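Local coordinates for protein DegQ (PDB 3PV2) that probably degrades and chaperones misfolded proteins as an HtrA-family serine protease that encloses itself in large 12-subunit assemblies, at residues N396-G399 and W400-G403; V245-Q248 and I249-G253. One frame throughout, in Å; residues are numbered along the deposited sequence.

Overall arrangement
Both contacts are local, contact 2 along a helix and contact 1 across an N-cap and the single short helix that follows it, but they sit in different domains of the chain. V245-G253 forms the last turns of helix 239-252, which follows the final strand of the second barrel of the trypsin-like protease and packs on strands of the first. N396-G403 carries the short helix 398-402 of the second PDZ domain, downstream in sequence. Their centres lie about 38 Å apart and their nearest atoms about 23 Å, so neither touches the other, and the first PDZ domain intervenes along the chain. Each helix is followed by a glycine with positive phi. Contact 1 also meets a second subunit of the 12-chain assembly, whereas contact 2 touches no other chain.

Contact 1 (N396-G399 and W400-G403); sequences NSAG and WRAG
The capped N-terminus of the short PDZ helix 398-402 is made by S397, whose OG takes the backbone N-H of W400 at 3.0 Å from OG to N, with an N-H...O angle of 160°. A chi1 of 61° sets the hydroxyl between the backbone N and carbonyl carbon of S397, turned back over the first turn; the same OG also bonds to S394 O and lies 3.3 Å from W400 CB. Regular i to i+4 bonds follow, R401 N to S397 O at 3.1 Å (171°) and A402 N to A398 O at 3.0 Å. The short helix then closes in a Schellman motif: G403, with positive phi, gives its N-H to W400 O at 2.8 Å and, weakly, to G399 O. Alongside the helix, the R401 chain bends at chi3 and brings its guanidinium back over A398, with A398 CA 3.5 Å from its plane, toward the rim, and NH2 3.5 Å from A398 CB. NH2 also makes a long, weak ion pair with OXT of I451, the chain's C-terminal carboxylate. W400 points its indole off the helix, where R405 makes a cation-pi contact with it and Q38 of a second subunit packs against it.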
loop_
_atom_site.group_PDB
_atom_site.type_symbol
_atom_site.label_atom_id
_atom_site.label_comp_id
_atom_site.label_asym_id
_atom_site.label_seq_id
_atom_site.Cartn_x
_atom_site.Cartn_y
_atom_site.Cartn_z
ATOM N N ASN B 396 33.363 -27.890 15.214
ATOM C CA ASN B 396 34.064 -28.214 16.444
ATOM C C ASN B 396 35.519 -28.774 16.210
ATOM O O ASN B 396 36.163 -29.263 17.102
ATOM C CB ASN B 396 33.219 -29.142 17.355
ATOM C CG ASN B 396 33.055 -30.558 16.783
ATOM O OD1 ASN B 396 33.114 -30.765 15.562
ATOM N ND2 ASN B 396 32.898 -31.546 17.671
ATOM N N SER B 397 36.066 -28.721 15.014
ATOM C CA SER B 397 37.376 -29.383 14.855
ATOM C C SER B 397 38.545 -28.460 15.104
ATOM O O SER B 397 38.417 -27.238 14.985
ATOM C CB SER B 397 37.416 -29.983 13.457
ATOM O OG SER B 397 37.280 -28.959 12.455
ATOM N N ALA B 398 39.701 -29.030 15.416
ATOM C CA ALA B 398 40.900 -28.279 15.491
ATOM C C ALA B 398 41.256 -27.651 14.159
ATOM O O ALA B 398 41.782 -26.539 14.103
ATOM C CB ALA B 398 42.010 -29.136 16.020
ATOM N N GLY B 399 40.852 -28.314 13.076
ATOM C CA GLY B 399 41.055 -27.839 11.737
ATOM C C GLY B 399 40.305 -26.567 11.457
ATOM O O GLY B 399 40.886 -25.548 11.064
ATOM N N TRP B 400 39.010 -26.599 11.761
ATOM C CA TRP B 400 38.163 -25.448 11.572
ATOM C C TRP B 400 38.700 -24.270 12.408
ATOM O O TRP B 400 38.832 -23.170 11.916
ATOM C CB TRP B 400 36.714 -25.757 11.996
ATOM C CG TRP B 400 35.835 -24.623 11.817
ATOM C CD1 TRP B 400 35.707 -23.565 12.669
ATOM C CD2 TRP B 400 34.996 -24.346 10.716
ATOM N NE1 TRP B 400 34.813 -22.656 12.174
ATOM C CE2 TRP B 400 34.353 -23.115 10.977
ATOM C CE3 TRP B 400 34.705 -25.009 9.540
ATOM C CZ2 TRP B 400 33.426 -22.536 10.099
ATOM C CZ3 TRP B 400 33.742 -24.435 8.646
ATOM C CH2 TRP B 400 33.134 -23.202 8.939
ATOM N N ARG B 401 39.003 -24.534 13.649
ATOM C CA ARG B 401 39.548 -23.462 14.529
ATOM C C ARG B 401 40.818 -22.819 13.953
ATOM O O ARG B 401 41.065 -21.637 14.142
ATOM C CB ARG B 401 40.008 -24.019 15.862
ATOM C CG ARG B 401 39.013 -24.052 16.930
ATOM C CD ARG B 401 39.747 -24.063 18.387
ATOM N NE ARG B 401 40.690 -25.171 18.648
ATOM C CZ ARG B 401 40.329 -26.467 18.743
ATOM N NH1 ARG B 401 39.062 -26.839 18.536
ATOM N NH2 ARG B 401 41.256 -27.409 19.008
ATOM N N ALA B 402 41.673 -23.632 13.374
ATOM C CA ALA B 402 42.920 -23.147 12.758
ATOM C C ALA B 402 42.587 -22.375 11.511
ATOM O O ALA B 402 43.407 -21.598 11.027
ATOM C CB ALA B 402 43.830 -24.276 12.370
ATOM N N GLY B 403 41.403 -22.550 10.980
ATOM C CA GLY B 403 41.050 -21.797 9.772
ATOM C C GLY B 403 40.833 -22.587 8.506
ATOM O O GLY B 403 40.546 -22.025 7.497
#

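Contact 2 (V245-Q248 and I249-G253); sequences VAQQ and IIKFG
V245 and I249 stand one turn apart in the C-terminal part of helix 239-252, which leaves the last strand of the second barrel of the trypsin-like, double-barrel protease fold. The backbone bonds are those of a regular alpha-helix: I249 N to V245 O, I250 N to A246 O, K251 N to Q247 O and F252 N to Q248 O, with N-H...O angles from 154° to 174°. I250 CG1 also rests 3.2 Å from A246 O, a side-chain carbon lying against the carbonyl that accepts its own backbone N-H. After F252 the chain turns off at G253, whose positive phi breaks the helical run.

The apolar contacts lie on the face turned to the first barrel. V245 and I249 extend in the same direction, next to each other, CG1 of V245 meeting CD1 of I249 at 3.6 Å. With chi1 at 163°, V245 CG1 swings away from its own backbone N, which brings it to I249. I249 goes on to V129 and V245 to L127, both on strand 127-131, while A246 and I250 reach I92 and V90 of strand 90-93.

Among the polar and aromatic side chains, Q247 and K251 run alongside each other, and their ends, NE2 and NZ, approach to 3.8 Å. The F252 ring receives K251 CD over one face, 3.2 Å above the plane and toward the rim, and R328 makes a cation-pi contact with this ring. F252 CB lies 3.4 Å from Q248 O, and the same oxygen meets the edge of the ring roughly level with it, 3.6 Å from CD2.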
loop_
_atom_site.group_PDB
_atom_site.type_symbol
_atom_site.label_atom_id
_atom_site.label_comp_id
_atom_site.label_asym_id
_atom_site.label_seq_id
_atom_site.Cartn_x
_atom_site.Cartn_y
_atom_site.Cartn_z
ATOM N N VAL B 245 10.771 -43.331 31.595
ATOM C CA VAL B 245 11.221 -41.969 31.756
ATOM C C VAL B 245 10.898 -41.471 33.197
ATOM O O VAL B 245 11.722 -40.817 33.820
ATOM C CB VAL B 245 10.621 -41.023 30.760
ATOM C CG1 VAL B 245 10.798 -39.621 31.222
ATOM C CG2 VAL B 245 11.275 -41.201 29.405
ATOM N N ALA B 246 9.718 -41.784 33.716
ATOM C CA ALA B 246 9.350 -41.310 35.060
ATOM C C ALA B 246 10.275 -41.871 36.124
ATOM O O ALA B 246 10.598 -41.169 37.045
ATOM C CB ALA B 246 7.899 -41.664 35.457
ATOM N N GLN B 247 10.585 -43.158 36.012
ATOM C CA GLN B 247 11.342 -43.842 37.006
ATOM C C GLN B 247 12.781 -43.260 37.011
ATOM O O GLN B 247 13.332 -42.972 38.047
ATOM C CB GLN B 247 11.294 -45.353 36.761
ATOM C CG GLN B 247 12.076 -46.141 37.847
ATOM C CD GLN B 247 13.411 -46.646 37.309
ATOM O OE1 GLN B 247 13.432 -47.400 36.330
ATOM N NE2 GLN B 247 14.531 -46.236 37.941
ATOM N N GLN B 248 13.307 -42.983 35.836
ATOM C CA GLN B 248 14.607 -42.391 35.721
ATOM C C GLN B 248 14.626 -40.942 36.230
ATOM O O GLN B 248 15.619 -40.535 36.883
ATOM C CB GLN B 248 15.155 -42.528 34.317
ATOM C CG GLN B 248 16.378 -41.640 34.034
ATOM C CD GLN B 248 17.341 -42.267 33.014
ATOM O OE1 GLN B 248 17.581 -43.469 33.057
ATOM N NE2 GLN B 248 17.900 -41.456 32.116
ATOM N N ILE B 249 13.540 -40.190 36.001
ATOM C CA ILE B 249 13.455 -38.821 36.537
ATOM C C ILE B 249 13.346 -38.843 38.069
ATOM O O ILE B 249 13.935 -38.012 38.725
ATOM C CB ILE B 249 12.312 -37.979 35.932
ATOM C CG1 ILE B 249 12.709 -37.477 34.535
ATOM C CG2 ILE B 249 12.000 -36.782 36.771
ATOM C CD1 ILE B 249 11.563 -37.029 33.669
ATOM N N ILE B 250 12.576 -39.773 38.626
ATOM C CA ILE B 250 12.421 -39.836 40.054
ATOM C C ILE B 250 13.779 -40.154 40.728
ATOM O O ILE B 250 14.165 -39.425 41.613
ATOM C CB ILE B 250 11.316 -40.840 40.464
ATOM C CG1 ILE B 250 9.919 -40.310 40.097
ATOM C CG2 ILE B 250 11.315 -41.139 41.973
ATOM C CD1 ILE B 250 8.874 -41.374 40.228
ATOM N N LYS B 251 14.487 -41.190 40.278
ATOM C CA LYS B 251 15.769 -41.606 40.831
ATOM C C LYS B 251 16.833 -40.519 40.703
ATOM O O LYS B 251 17.490 -40.154 41.705
ATOM C CB LYS B 251 16.281 -42.886 40.145
ATOM C CG LYS B 251 16.994 -43.908 41.053
ATOM C CD LYS B 251 18.231 -44.534 40.389
ATOM C CE LYS B 251 18.491 -45.994 40.800
ATOM N NZ LYS B 251 17.589 -46.924 40.014
ATOM N N PHE B 252 16.967 -39.982 39.493
ATOM C CA PHE B 252 18.046 -39.077 39.134
ATOM C C PHE B 252 17.711 -37.596 38.862
ATOM O O PHE B 252 18.620 -36.784 38.684
ATOM C CB PHE B 252 18.746 -39.603 37.869
ATOM C CG PHE B 252 19.368 -40.965 38.019
ATOM C CD1 PHE B 252 20.549 -41.137 38.748
ATOM C CD2 PHE B 252 18.801 -42.071 37.398
ATOM C CE1 PHE B 252 21.140 -42.403 38.866
ATOM C CE2 PHE B 252 19.379 -43.338 37.509
ATOM C CZ PHE B 252 20.543 -43.508 38.248
ATOM N N GLY B 253 16.446 -37.235 38.730
ATOM C CA GLY B 253 16.098 -35.839 38.435
ATOM C C GLY B 253 16.150 -35.405 36.975
ATOM O O GLY B 253 15.621 -34.360 36.648
#